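Local atomic coordinates of probable adhesion protein (Pseudomonas aeruginosa PAO1, PDB entry 6R3Z), a protein that probably serves as the solute-binding protein of a transport system, holding a divalent metal ion such as ferrous iron in a cleft between two lobes. Residues A[84-92]-A[121-130]; A[111-119]-A[250-261]. All coordinates share one frame; numbering follows the deposited sequence.

Interaction 1. Residues A[84-92]-A[121-130]. With EDO (1,2-ethanediol), chain C.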
ATOM      1  N   VAL A  84     -13.300  15.695   1.078  1.00 25.61           N
ATOM      2  CA  VAL A  84     -12.342  14.627   1.281  1.00 24.81           C
ATOM      3  C   VAL A  84     -13.034  13.292   1.045  1.00 27.74           C
ATOM      4  O   VAL A  84     -14.139  13.050   1.559  1.00 28.35           O
ATOM      5  CB  VAL A  84     -11.713  14.750   2.695  1.00 29.88           C
ATOM      6  CG1 VAL A  84     -11.256  13.408   3.244  1.00 29.96           C
ATOM      7  CG2 VAL A  84     -10.581  15.785   2.715  1.00 28.92           C
ATOM      8  N   ILE A  85     -12.397  12.448   0.237  1.00 21.50           N
ATOM      9  CA  ILE A  85     -12.906  11.100  -0.012  1.00 21.40           C
ATOM     10  C   ILE A  85     -12.154  10.128   0.875  1.00 24.83           C
ATOM     11  O   ILE A  85     -10.929   9.961   0.729  1.00 24.32           O
ATOM     12  CB  ILE A  85     -12.850  10.703  -1.513  1.00 23.52           C
ATOM     13  CG1 ILE A  85     -13.814  11.581  -2.338  1.00 24.21           C
ATOM     14  CG2 ILE A  85     -13.134   9.197  -1.702  1.00 25.91           C
ATOM     15  CD1 ILE A  85     -13.622  11.436  -3.879  1.00 27.60           C
ATOM     16  N   GLU A  86     -12.880   9.503   1.801  1.00 23.47           N
ATOM     17  CA  GLU A  86     -12.314   8.481   2.697  1.00 23.23           C
ATOM     18  C   GLU A  86     -12.359   7.155   1.899  1.00 25.90           C
ATOM     19  O   GLU A  86     -13.396   6.475   1.838  1.00 24.86           O
ATOM     20  CB  GLU A  86     -13.102   8.404   4.024  1.00 25.15           C
ATOM     21  CG  GLU A  86     -12.956   9.648   4.898  1.00 37.88           C
ATOM     22  CD  GLU A  86     -11.606   9.907   5.551  1.00 62.99           C
ATOM     23  OE1 GLU A  86     -10.731   9.010   5.522  1.00 60.07           O
ATOM     24  OE2 GLU A  86     -11.429  11.016   6.107  1.00 56.49           O
ATOM     25  N   ALA A  87     -11.242   6.831   1.210  1.00 22.74           N
ATOM     26  CA  ALA A  87     -11.181   5.663   0.314  1.00 22.49           C
ATOM     27  C   ALA A  87     -11.532   4.328   0.981  1.00 25.12           C
ATOM     28  O   ALA A  87     -12.017   3.408   0.312  1.00 25.02           O
ATOM     29  CB  ALA A  87      -9.798   5.560  -0.316  1.00 23.06           C
ATOM     30  N   ASN A  88     -11.225   4.209   2.279  1.00 22.79           N
ATOM     31  CA  ASN A  88     -11.390   2.965   3.030  1.00 23.53           C
ATOM     32  C   ASN A  88     -12.731   2.823   3.739  1.00 29.35           C
ATOM     33  O   ASN A  88     -12.898   1.882   4.522  1.00 27.80           O
ATOM     34  CB  ASN A  88     -10.223   2.825   4.018  1.00 22.45           C
ATOM     35  CG  ASN A  88      -8.956   2.391   3.317  1.00 26.06           C
ATOM     36  OD1 ASN A  88      -8.868   1.268   2.804  1.00 24.71           O
ATOM     37  ND2 ASN A  88      -7.983   3.283   3.218  1.00 24.63           N
ATOM     38  N   ALA A  89     -13.690   3.730   3.456  1.00 28.21           N
ATOM     39  CA  ALA A  89     -15.012   3.735   4.119  1.00 29.47           C
ATOM     40  C   ALA A  89     -15.712   2.370   4.169  1.00 36.00           C
ATOM     41  O   ALA A  89     -16.382   2.081   5.163  1.00 37.88           O
ATOM     42  CB  ALA A  89     -15.923   4.770   3.489  1.00 30.59           C
ATOM     43  N   LYS A  90     -15.538   1.523   3.124  1.00 31.29           N
ATOM     44  CA  LYS A  90     -16.203   0.202   3.048  1.00 32.08           C
ATOM     45  C   LYS A  90     -15.262  -1.024   3.215  1.00 37.07           C
ATOM     46  O   LYS A  90     -15.711  -2.166   3.051  1.00 37.30           O
ATOM     47  CB  LYS A  90     -16.998   0.090   1.721  1.00 34.52           C
ATOM     48  CG  LYS A  90     -17.877   1.298   1.364  1.00 39.52           C
ATOM     49  CD  LYS A  90     -19.122   1.428   2.237  1.00 45.55           C
ATOM     50  CE  LYS A  90     -20.021   2.550   1.780  1.00 60.38           C
ATOM     51  NZ  LYS A  90     -20.814   2.183   0.575  1.00 66.30           N
ATOM     52  N   VAL A  91     -13.978  -0.792   3.558  1.00 33.27           N
ATOM     53  CA  VAL A  91     -12.953  -1.835   3.685  1.00 33.81           C
ATOM     54  C   VAL A  91     -12.870  -2.510   5.082  1.00 43.32           C
ATOM     55  O   VAL A  91     -12.639  -1.803   6.073  1.00 42.98           O
ATOM     56  CB  VAL A  91     -11.557  -1.291   3.257  1.00 36.09           C
ATOM     57  CG1 VAL A  91     -10.457  -2.331   3.474  1.00 35.72           C
ATOM     58  CG2 VAL A  91     -11.567  -0.816   1.801  1.00 35.01           C
ATOM     59  N   PRO A  92     -12.892  -3.879   5.146  1.00 42.64           N
ATOM     60  CA  PRO A  92     -12.661  -4.572   6.432  1.00 43.42           C
ATOM     61  C   PRO A  92     -11.182  -4.474   6.819  1.00 48.80           C
ATOM     62  O   PRO A  92     -10.295  -4.794   6.013  1.00 48.09           O
ATOM     63  CB  PRO A  92     -13.054  -6.035   6.135  1.00 45.46           C
ATOM     64  CG  PRO A  92     -13.734  -6.014   4.783  1.00 49.80           C
ATOM     65  CD  PRO A  92     -13.116  -4.855   4.061  1.00 44.48           C
ATOM     66  N   THR A 121     -12.285  -2.544  -3.508  1.00 22.12           N
ATOM     67  CA  THR A 121     -13.260  -1.856  -2.655  1.00 21.27           C
ATOM     68  C   THR A 121     -12.975  -0.335  -2.636  1.00 24.19           C
ATOM     69  O   THR A 121     -13.896   0.465  -2.800  1.00 22.84           O
ATOM     70  CB  THR A 121     -13.362  -2.512  -1.257  1.00 26.82           C
ATOM     71  OG1 THR A 121     -13.753  -3.897  -1.390  1.00 24.41           O
ATOM     72  CG2 THR A 121     -14.354  -1.778  -0.347  1.00 27.51           C
ATOM     73  N   GLN A 122     -11.708   0.042  -2.470  1.00 20.20           N
ATOM     74  CA  GLN A 122     -11.301   1.464  -2.454  1.00 20.12           C
ATOM     75  C   GLN A 122     -11.572   2.121  -3.809  1.00 22.21           C
ATOM     76  O   GLN A 122     -12.120   3.222  -3.852  1.00 21.77           O
ATOM     77  CB  GLN A 122      -9.830   1.608  -2.053  1.00 20.22           C
ATOM     78  CG  GLN A 122      -9.601   1.191  -0.609  1.00 22.39           C
ATOM     79  CD  GLN A 122      -8.163   1.299  -0.222  1.00 28.68           C
ATOM     80  OE1 GLN A 122      -7.694   2.376   0.126  1.00 26.24           O
ATOM     81  NE2 GLN A 122      -7.444   0.185  -0.267  1.00 24.52           N
ATOM     82  N   VAL A 123     -11.231   1.423  -4.907  1.00 19.38           N
ATOM     83  CA  VAL A 123     -11.440   1.921  -6.274  1.00 19.73           C
ATOM     84  C   VAL A 123     -12.940   2.198  -6.489  1.00 24.28           C
ATOM     85  O   VAL A 123     -13.293   3.286  -6.969  1.00 23.50           O
ATOM     86  CB  VAL A 123     -10.835   0.954  -7.329  1.00 23.57           C
ATOM     87  CG1 VAL A 123     -11.422   1.184  -8.724  1.00 24.89           C
ATOM     88  CG2 VAL A 123      -9.310   1.098  -7.360  1.00 22.90           C
ATOM     89  N   ASN A 124     -13.810   1.246  -6.081  1.00 22.53           N
ATOM     90  CA  ASN A 124     -15.260   1.406  -6.237  1.00 23.66           C
ATOM     91  C   ASN A 124     -15.808   2.566  -5.404  1.00 25.78           C
ATOM     92  O   ASN A 124     -16.629   3.339  -5.902  1.00 25.02           O
ATOM     93  CB  ASN A 124     -15.990   0.090  -5.970  1.00 26.33           C
ATOM     94  CG  ASN A 124     -15.714  -0.950  -7.035  1.00 34.67           C
ATOM     95  OD1 ASN A 124     -15.492  -0.634  -8.211  1.00 32.60           O
ATOM     96  ND2 ASN A 124     -15.775  -2.216  -6.660  1.00 35.46           N
ATOM     97  N   THR A 125     -15.283   2.747  -4.180  1.00 21.45           N
ATOM     98  CA  THR A 125     -15.694   3.844  -3.291  1.00 22.13           C
ATOM     99  C   THR A 125     -15.280   5.188  -3.888  1.00 24.35           C
ATOM    100  O   THR A 125     -16.100   6.116  -3.951  1.00 23.51           O
ATOM    101  CB  THR A 125     -15.142   3.618  -1.880  1.00 24.87           C
ATOM    102  OG1 THR A 125     -15.800   2.469  -1.329  1.00 26.05           O
ATOM    103  CG2 THR A 125     -15.388   4.812  -0.952  1.00 25.52           C
ATOM    104  N   ILE A 126     -14.005   5.282  -4.347  1.00 19.96           N
ATOM    105  CA  ILE A 126     -13.508   6.506  -4.967  1.00 19.04           C
ATOM    106  C   ILE A 126     -14.371   6.886  -6.193  1.00 23.04           C
ATOM    107  O   ILE A 126     -14.815   8.031  -6.285  1.00 24.28           O
ATOM    108  CB  ILE A 126     -11.985   6.405  -5.288  1.00 21.39           C
ATOM    109  CG1 ILE A 126     -11.152   6.254  -3.978  1.00 19.97           C
ATOM    110  CG2 ILE A 126     -11.505   7.635  -6.072  1.00 21.84           C
ATOM    111  CD1 ILE A 126      -9.751   5.609  -4.168  1.00 23.31           C
ATOM    112  N   ALA A 127     -14.635   5.927  -7.102  1.00 21.06           N
ATOM    113  CA  ALA A 127     -15.420   6.176  -8.318  1.00 22.00           C
ATOM    114  C   ALA A 127     -16.835   6.685  -7.999  1.00 26.72           C
ATOM    115  O   ALA A 127     -17.313   7.604  -8.661  1.00 26.26           O
ATOM    116  CB  ALA A 127     -15.502   4.914  -9.172  1.00 22.60           C
ATOM    117  N   ARG A 128     -17.490   6.087  -6.983  1.00 23.73           N
ATOM    118  CA  ARG A 128     -18.838   6.475  -6.572  1.00 24.06           C
ATOM    119  C   ARG A 128     -18.820   7.925  -6.059  1.00 26.48           C
ATOM    120  O   ARG A 128     -19.676   8.725  -6.449  1.00 24.98           O
ATOM    121  CB  ARG A 128     -19.346   5.537  -5.464  1.00 23.74           C
ATOM    122  CG  ARG A 128     -20.729   5.941  -4.918  1.00 30.26           C
ATOM    123  CD  ARG A 128     -21.285   4.918  -3.962  1.00 38.11           C
ATOM    124  NE  ARG A 128     -21.626   3.678  -4.666  1.00 54.21           N
ATOM    125  CZ  ARG A 128     -22.381   2.708  -4.162  1.00 67.43           C
ATOM    126  NH1 ARG A 128     -22.909   2.830  -2.949  1.00 47.39           N
ATOM    127  NH2 ARG A 128     -22.630   1.616  -4.874  1.00 54.81           N
ATOM    128  N   GLU A 129     -17.845   8.247  -5.198  1.00 23.45           N
ATOM    129  CA  GLU A 129     -17.732   9.576  -4.595  1.00 22.82           C
ATOM    130  C   GLU A 129     -17.348  10.658  -5.612  1.00 26.82           C
ATOM    131  O   GLU A 129     -17.913  11.752  -5.571  1.00 26.28           O
ATOM    132  CB  GLU A 129     -16.797   9.560  -3.377  1.00 23.34           C
ATOM    133  CG  GLU A 129     -17.366   8.794  -2.189  1.00 28.46           C
ATOM    134  CD  GLU A 129     -18.777   9.215  -1.803  1.00 48.09           C
ATOM    135  OE1 GLU A 129     -18.989  10.415  -1.515  1.00 34.81           O
ATOM    136  OE2 GLU A 129     -19.681   8.351  -1.827  1.00 38.77           O
ATOM    137  N   LEU A 130     -16.422  10.343  -6.544  1.00 23.29           N
ATOM    138  CA  LEU A 130     -16.042  11.283  -7.592  1.00 23.46           C
ATOM    139  C   LEU A 130     -17.256  11.553  -8.497  1.00 27.95           C
ATOM    140  O   LEU A 130     -17.478  12.695  -8.895  1.00 27.91           O
ATOM    141  CB  LEU A 130     -14.860  10.776  -8.423  1.00 22.67           C
ATOM    142  CG  LEU A 130     -13.509  10.809  -7.730  1.00 25.00           C
ATOM    143  CD1 LEU A 130     -12.458  10.100  -8.575  1.00 24.63           C
ATOM    144  CD2 LEU A 130     -13.065  12.271  -7.425  1.00 25.91           C
TER
HETATM  145  C1  EDO C 402     -16.784  14.205  -0.119  1.00 50.93           C
HETATM  146  O1  EDO C 402     -17.032  14.230  -1.516  1.00 50.89           O
HETATM  147  C2  EDO C 402     -17.416  12.942   0.526  1.00 51.12           C
HETATM  148  O2  EDO C 402     -16.907  11.755  -0.082  1.00 49.41           O
HETATM  149  O   HOH W   1     -14.138   1.727   0.719  1.00 27.41           O
HETATM  150  O   HOH W   2     -18.630   3.321  -1.283  1.00 46.15           O

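Interaction 2. Residues A[111-119]-A[250-261]. With NI (nickel (II) ion), chain B.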
ATOM      1  N   HIS A 111      -2.158  -0.364   5.783  1.00 20.62           N
ATOM      2  CA  HIS A 111      -1.699  -0.778   4.438  1.00 19.94           C
ATOM      3  C   HIS A 111      -2.746  -1.537   3.612  1.00 22.36           C
ATOM      4  O   HIS A 111      -2.423  -2.543   2.966  1.00 22.48           O
ATOM      5  CB  HIS A 111      -0.398  -1.592   4.549  1.00 20.62           C
ATOM      6  CG  HIS A 111       0.708  -0.855   5.224  1.00 22.70           C
ATOM      7  ND1 HIS A 111       0.873  -0.913   6.601  1.00 23.63           N
ATOM      8  CD2 HIS A 111       1.698  -0.090   4.693  1.00 23.28           C
ATOM      9  CE1 HIS A 111       1.943  -0.177   6.864  1.00 23.24           C
ATOM     10  NE2 HIS A 111       2.463   0.355   5.750  1.00 23.47           N
ATOM     11  N   THR A 112      -4.004  -1.050   3.635  1.00 20.12           N
ATOM     12  CA  THR A 112      -5.134  -1.675   2.908  1.00 20.06           C
ATOM     13  C   THR A 112      -4.875  -1.705   1.393  1.00 23.10           C
ATOM     14  O   THR A 112      -5.354  -2.623   0.698  1.00 23.12           O
ATOM     15  CB  THR A 112      -6.434  -0.922   3.209  1.00 24.22           C
ATOM     16  OG1 THR A 112      -6.301   0.422   2.726  1.00 25.55           O
ATOM     17  CG2 THR A 112      -6.797  -0.932   4.714  1.00 24.28           C
ATOM     18  N   PHE A 113      -4.089  -0.711   0.881  1.00 20.53           N
ATOM     19  CA  PHE A 113      -3.749  -0.641  -0.555  1.00 20.06           C
ATOM     20  C   PHE A 113      -2.885  -1.824  -1.017  1.00 25.41           C
ATOM     21  O   PHE A 113      -2.798  -2.067  -2.215  1.00 25.88           O
ATOM     22  CB  PHE A 113      -3.090   0.697  -0.921  1.00 21.20           C
ATOM     23  CG  PHE A 113      -2.011   1.128   0.045  1.00 21.02           C
ATOM     24  CD1 PHE A 113      -0.682   0.757  -0.160  1.00 22.68           C
ATOM     25  CD2 PHE A 113      -2.318   1.918   1.151  1.00 21.65           C
ATOM     26  CE1 PHE A 113       0.321   1.172   0.722  1.00 21.44           C
ATOM     27  CE2 PHE A 113      -1.312   2.318   2.049  1.00 24.06           C
ATOM     28  CZ  PHE A 113      -0.001   1.926   1.835  1.00 22.28           C
ATOM     29  N   LEU A 114      -2.261  -2.568  -0.091  1.00 23.47           N
ATOM     30  CA  LEU A 114      -1.468  -3.730  -0.497  1.00 24.80           C
ATOM     31  C   LEU A 114      -2.299  -5.016  -0.396  1.00 32.06           C
ATOM     32  O   LEU A 114      -1.906  -5.977   0.239  1.00 35.04           O
ATOM     33  CB  LEU A 114      -0.114  -3.814   0.230  1.00 25.84           C
ATOM     34  CG  LEU A 114       0.807  -2.597   0.035  1.00 30.16           C
ATOM     35  CD1 LEU A 114       1.960  -2.609   1.016  1.00 30.14           C
ATOM     36  CD2 LEU A 114       1.305  -2.484  -1.390  1.00 33.60           C
ATOM     37  N   SER A 115      -3.487  -4.982  -0.977  1.00 27.62           N
ATOM     38  CA  SER A 115      -4.441  -6.089  -1.029  1.00 25.97           C
ATOM     39  C   SER A 115      -5.221  -5.882  -2.303  1.00 28.06           C
ATOM     40  O   SER A 115      -5.663  -4.758  -2.565  1.00 26.82           O
ATOM     41  CB  SER A 115      -5.410  -6.033   0.145  1.00 28.66           C
ATOM     42  OG  SER A 115      -6.594  -6.786  -0.106  1.00 33.38           O
ATOM     43  N   ILE A 116      -5.418  -6.953  -3.081  1.00 23.93           N
ATOM     44  CA  ILE A 116      -6.188  -6.839  -4.318  1.00 23.30           C
ATOM     45  C   ILE A 116      -7.662  -6.578  -3.975  1.00 26.80           C
ATOM     46  O   ILE A 116      -8.271  -5.678  -4.561  1.00 24.46           O
ATOM     47  CB  ILE A 116      -5.981  -8.088  -5.224  1.00 26.22           C
ATOM     48  CG1 ILE A 116      -4.508  -8.181  -5.758  1.00 26.62           C
ATOM     49  CG2 ILE A 116      -7.014  -8.122  -6.391  1.00 27.32           C
ATOM     50  CD1 ILE A 116      -4.030  -7.029  -6.663  1.00 29.29           C
ATOM     51  N   SER A 117      -8.243  -7.386  -3.050  1.00 23.96           N
ATOM     52  CA  SER A 117      -9.654  -7.231  -2.659  1.00 24.16           C
ATOM     53  C   SER A 117      -9.940  -5.853  -2.034  1.00 25.80           C
ATOM     54  O   SER A 117     -10.919  -5.215  -2.419  1.00 24.75           O
ATOM     55  CB  SER A 117     -10.094  -8.355  -1.722  1.00 27.92           C
ATOM     56  OG  SER A 117      -9.301  -8.364  -0.549  1.00 29.15           O
ATOM     57  N   ALA A 118      -9.064  -5.365  -1.117  1.00 22.14           N
ATOM     58  CA  ALA A 118      -9.275  -4.047  -0.508  1.00 22.53           C
ATOM     59  C   ALA A 118      -9.065  -2.919  -1.569  1.00 23.90           C
ATOM     60  O   ALA A 118      -9.767  -1.918  -1.510  1.00 23.73           O
ATOM     61  CB  ALA A 118      -8.355  -3.833   0.694  1.00 23.67           C
ATOM     62  N   SER A 119      -8.125  -3.090  -2.524  1.00 21.37           N
ATOM     63  CA  SER A 119      -7.900  -2.099  -3.603  1.00 21.49           C
ATOM     64  C   SER A 119      -9.169  -1.968  -4.457  1.00 23.94           C
ATOM     65  O   SER A 119      -9.581  -0.855  -4.767  1.00 21.44           O
ATOM     66  CB  SER A 119      -6.733  -2.501  -4.498  1.00 23.70           C
ATOM     67  OG  SER A 119      -5.513  -2.240  -3.826  1.00 24.12           O
ATOM     68  N   HIS A 250       6.443  -1.592  -1.193  1.00 20.23           N
ATOM     69  CA  HIS A 250       5.391  -0.853  -0.477  1.00 18.76           C
ATOM     70  C   HIS A 250       4.670   0.057  -1.541  1.00 22.52           C
ATOM     71  O   HIS A 250       3.726   0.776  -1.197  1.00 21.65           O
ATOM     72  CB  HIS A 250       6.086   0.045   0.568  1.00 19.33           C
ATOM     73  CG  HIS A 250       5.211   0.650   1.634  1.00 21.71           C
ATOM     74  ND1 HIS A 250       4.260   1.629   1.340  1.00 22.12           N
ATOM     75  CD2 HIS A 250       5.304   0.534   2.987  1.00 22.78           C
ATOM     76  CE1 HIS A 250       3.778   2.026   2.516  1.00 22.06           C
ATOM     77  NE2 HIS A 250       4.362   1.384   3.527  1.00 22.11           N
ATOM     78  N   ILE A 251       5.161   0.059  -2.812  1.00 18.58           N
ATOM     79  CA  ILE A 251       4.635   0.885  -3.936  1.00 19.01           C
ATOM     80  C   ILE A 251       4.697   2.375  -3.474  1.00 23.94           C
ATOM     81  O   ILE A 251       3.683   3.081  -3.380  1.00 22.34           O
ATOM     82  CB  ILE A 251       3.237   0.404  -4.427  1.00 23.18           C
ATOM     83  CG1 ILE A 251       3.211  -1.174  -4.534  1.00 24.21           C
ATOM     84  CG2 ILE A 251       2.876   1.108  -5.776  1.00 22.49           C
ATOM     85  CD1 ILE A 251       1.872  -1.835  -4.947  1.00 27.51           C
ATOM     86  N   SER A 252       5.913   2.808  -3.071  1.00 21.43           N
ATOM     87  CA  SER A 252       6.105   4.142  -2.506  1.00 21.19           C
ATOM     88  C   SER A 252       7.338   4.852  -3.048  1.00 24.68           C
ATOM     89  O   SER A 252       7.628   5.953  -2.585  1.00 23.22           O
ATOM     90  CB  SER A 252       6.245   4.016  -0.991  1.00 24.58           C
ATOM     91  OG  SER A 252       7.491   3.408  -0.672  1.00 22.63           O
ATOM     92  N   TYR A 253       8.063   4.242  -4.001  1.00 22.14           N
ATOM     93  CA  TYR A 253       9.311   4.817  -4.528  1.00 24.11           C
ATOM     94  C   TYR A 253       9.211   5.305  -5.971  1.00 29.04           C
ATOM     95  O   TYR A 253       8.711   4.580  -6.809  1.00 27.90           O
ATOM     96  CB  TYR A 253      10.419   3.744  -4.439  1.00 26.05           C
ATOM     97  CG  TYR A 253      11.804   4.277  -4.722  1.00 29.98           C
ATOM     98  CD1 TYR A 253      12.558   4.876  -3.719  1.00 33.24           C
ATOM     99  CD2 TYR A 253      12.358   4.197  -5.998  1.00 31.16           C
ATOM    100  CE1 TYR A 253      13.829   5.392  -3.976  1.00 37.42           C
ATOM    101  CE2 TYR A 253      13.625   4.714  -6.271  1.00 32.98           C
ATOM    102  CZ  TYR A 253      14.356   5.313  -5.257  1.00 41.66           C
ATOM    103  OH  TYR A 253      15.621   5.801  -5.493  1.00 43.45           O
ATOM    104  N   GLY A 254       9.784   6.472  -6.270  1.00 27.14           N
ATOM    105  CA  GLY A 254       9.868   6.935  -7.652  1.00 27.67           C
ATOM    106  C   GLY A 254       8.673   7.692  -8.178  1.00 29.64           C
ATOM    107  O   GLY A 254       7.883   8.200  -7.390  1.00 29.23           O
ATOM    108  N   ASP A 255       8.580   7.835  -9.511  1.00 26.84           N
ATOM    109  CA  ASP A 255       7.514   8.582 -10.193  1.00 26.64           C
ATOM    110  C   ASP A 255       6.107   8.024  -9.969  1.00 29.47           C
ATOM    111  O   ASP A 255       5.923   6.812  -9.811  1.00 29.07           O
ATOM    112  CB  ASP A 255       7.755   8.659 -11.714  1.00 28.38           C
ATOM    113  CG  ASP A 255       9.053   9.309 -12.190  1.00 37.63           C
ATOM    114  OD1 ASP A 255       9.719   9.995 -11.372  1.00 37.27           O
ATOM    115  OD2 ASP A 255       9.402   9.127 -13.374  1.00 45.37           O
ATOM    116  N   TYR A 256       5.110   8.917 -10.028  1.00 25.00           N
ATOM    117  CA  TYR A 256       3.715   8.502  -9.983  1.00 24.40           C
ATOM    118  C   TYR A 256       3.346   8.097 -11.410  1.00 26.34           C
ATOM    119  O   TYR A 256       3.818   8.709 -12.369  1.00 25.08           O
ATOM    120  CB  TYR A 256       2.812   9.653  -9.552  1.00 24.73           C
ATOM    121  CG  TYR A 256       3.086  10.119  -8.144  1.00 24.47           C
ATOM    122  CD1 TYR A 256       2.587   9.417  -7.049  1.00 25.48           C
ATOM    123  CD2 TYR A 256       3.848  11.258  -7.902  1.00 26.57           C
ATOM    124  CE1 TYR A 256       2.841   9.837  -5.744  1.00 25.96           C
ATOM    125  CE2 TYR A 256       4.111  11.689  -6.603  1.00 27.40           C
ATOM    126  CZ  TYR A 256       3.583  10.985  -5.527  1.00 31.62           C
ATOM    127  OH  TYR A 256       3.775  11.421  -4.246  1.00 27.19           O
ATOM    128  N   SER A 257       2.539   7.042 -11.557  1.00 23.56           N
ATOM    129  CA  SER A 257       2.100   6.567 -12.867  1.00 24.61           C
ATOM    130  C   SER A 257       0.835   5.770 -12.694  1.00 26.22           C
ATOM    131  O   SER A 257       0.638   5.130 -11.651  1.00 24.10           O
ATOM    132  CB  SER A 257       3.177   5.727 -13.559  1.00 28.04           C
ATOM    133  OG  SER A 257       3.203   4.371 -13.143  1.00 29.21           O
ATOM    134  N   ALA A 258      -0.023   5.804 -13.709  1.00 23.24           N
ATOM    135  CA  ALA A 258      -1.276   5.052 -13.682  1.00 23.17           C
ATOM    136  C   ALA A 258      -1.011   3.534 -13.491  1.00 24.51           C
ATOM    137  O   ALA A 258      -1.680   2.925 -12.672  1.00 22.12           O
ATOM    138  CB  ALA A 258      -2.069   5.314 -14.949  1.00 24.77           C
ATOM    139  N   GLY A 259       0.010   2.982 -14.169  1.00 22.39           N
ATOM    140  CA  GLY A 259       0.332   1.558 -14.110  1.00 22.66           C
ATOM    141  C   GLY A 259       1.178   1.059 -12.951  1.00 24.71           C
ATOM    142  O   GLY A 259       1.305  -0.154 -12.785  1.00 23.50           O
ATOM    143  N   LYS A 260       1.778   1.972 -12.143  1.00 20.67           N
ATOM    144  CA  LYS A 260       2.662   1.576 -11.041  1.00 20.02           C
ATOM    145  C   LYS A 260       2.046   0.504 -10.133  1.00 23.16           C
ATOM    146  O   LYS A 260       2.703  -0.510  -9.842  1.00 23.56           O
ATOM    147  CB  LYS A 260       3.075   2.779 -10.185  1.00 20.23           C
ATOM    148  CG  LYS A 260       4.212   2.414  -9.220  1.00 20.67           C
ATOM    149  CD  LYS A 260       4.531   3.577  -8.285  1.00 26.17           C
ATOM    150  CE  LYS A 260       5.696   3.302  -7.356  1.00 24.91           C
ATOM    151  NZ  LYS A 260       6.952   3.013  -8.109  1.00 26.01           N
ATOM    152  N   TYR A 261       0.812   0.747  -9.670  1.00 20.80           N
ATOM    153  CA  TYR A 261       0.150  -0.184  -8.753  1.00 21.44           C
ATOM    154  C   TYR A 261       0.080  -1.593  -9.325  1.00 21.59           C
ATOM    155  O   TYR A 261       0.515  -2.528  -8.657  1.00 21.26           O
ATOM    156  CB  TYR A 261      -1.242   0.302  -8.308  1.00 22.70           C
ATOM    157  CG  TYR A 261      -1.838  -0.629  -7.280  1.00 23.65           C
ATOM    158  CD1 TYR A 261      -1.375  -0.631  -5.966  1.00 25.93           C
ATOM    159  CD2 TYR A 261      -2.769  -1.601  -7.647  1.00 24.35           C
ATOM    160  CE1 TYR A 261      -1.859  -1.540  -5.029  1.00 26.47           C
ATOM    161  CE2 TYR A 261      -3.273  -2.509  -6.714  1.00 24.49           C
ATOM    162  CZ  TYR A 261      -2.811  -2.474  -5.404  1.00 29.50           C
ATOM    163  OH  TYR A 261      -3.220  -3.428  -4.493  1.00 29.29           O
TER
HETATM  164 NI    NI B 401       4.042   1.888   5.649  1.00 22.78          NI

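Interaction 1. Residues A[84-92]-A[121-130]
I85, at the edge of the N-terminal sheet, and A87 pack on the helix 116-133, a strand-on-helix contact of an alpha/beta lobe whose polar end lies toward the metal cleft. Strand 84-86 runs at 150° to segment 121-130, nearly antiparallel. I85 pushes its CD1 between the helix side chains, 3.7 Å from CD2 of L130 and equally close to CB of E129; with CG1 beside the backbone N (chi1 -66°) and the chain then extended, the methyl reaches that far. A87 places its CB 3.9 Å from CD1 of I126, which leans on V60 of the neighbouring strand. At the other end CG2 of V91 meets CG2 of T121 at 3.6 Å and lies against CG of Q122.

Two turns follow the strand, and the carbonyl O of A87 receives a CA-H contact from Q122. One water joins that O to the N of K90 and to OG1 of T125, and a second links OG1 to NZ of K90. The amides of N88 and Q122 abut with planes 37° apart. OD1 of N88 and OE1 of Q122, both acceptors 3.1 Å apart, form no hydrogen bond; T112 bonds to the former and Y16 to the latter. The chemistry thus passes from an apolar seam between strand and helix to a polar network, in which the closeness of two acceptors is probably offset by those hydroxyls.

Interaction 2. Residues A[111-119]-A[250-261]
H111 and H250 meet through the nickel ion that both bind, each giving NE2 at 2.2 Å, across the cleft of a solute-binding protein. Their ring planes stand at 80°, with H250 reaching the edge of the H111 ring. NE2 of H111 and NE2 of H250 are 3.1 Å apart, a separation set by the shared metal and not by a hydrogen bond. In H250, CG is anti to the backbone N, beside the carbonyl carbon (chi1 -166°), and the ring stands on the side where NE2 meets the nickel. ND1 of H111 is bonded to N109, a second-shell partner, which leaves both nitrogens of that ring engaged. H41, H66, H177 and H199 complete the six-histidine site.

F113 holds CG between its backbone N and carbonyl carbon (chi1 46°). This sets one face of the phenyl against CA of H111, near the ring's rim, while CZ of F113 comes 3.8 Å from CE1 of H250 in the plane of the phenyl. The side chains of L114 and I251 run antiparallel alongside each other, CD2 of L114 lying 3.7 Å from CD1 of I251.

Farther from the ion, Y261 stretches its ring from helix 260-277 and donates its hydroxyl OH to the carbonyl O of F113 at 2.7 Å. OG of S119 lies just as near the phenol oxygen; it donates to O of S115 and is also bonded to Y19. Metal coordination thus joins the two segments at the cleft, while a buried phenol fixes the backbone two residues beyond H111, within the turn that begins at that ligand.

In the fold
Following the chain from the N terminus, strand 84-86 and the turns after it come first, then turn 111-114, which carries a metal ligand, then helix 116-133, and much later 250-261. Interaction 1 closes a short loop of 28 residues, part of it not modelled; interaction 2 closes one of 130 residues that takes in the whole second parallel sheet. Their segments alternate, so the two loops cross. Both use helix 116-133: its first turn serves interaction 2 and the turns beyond serve interaction 1. The two contacts meet at N88 and T112, and V91 packs on A118. Interaction 1 thus ties the helix to the N-terminal sheet, and interaction 2 ties its start to the chain returning from the other lobe.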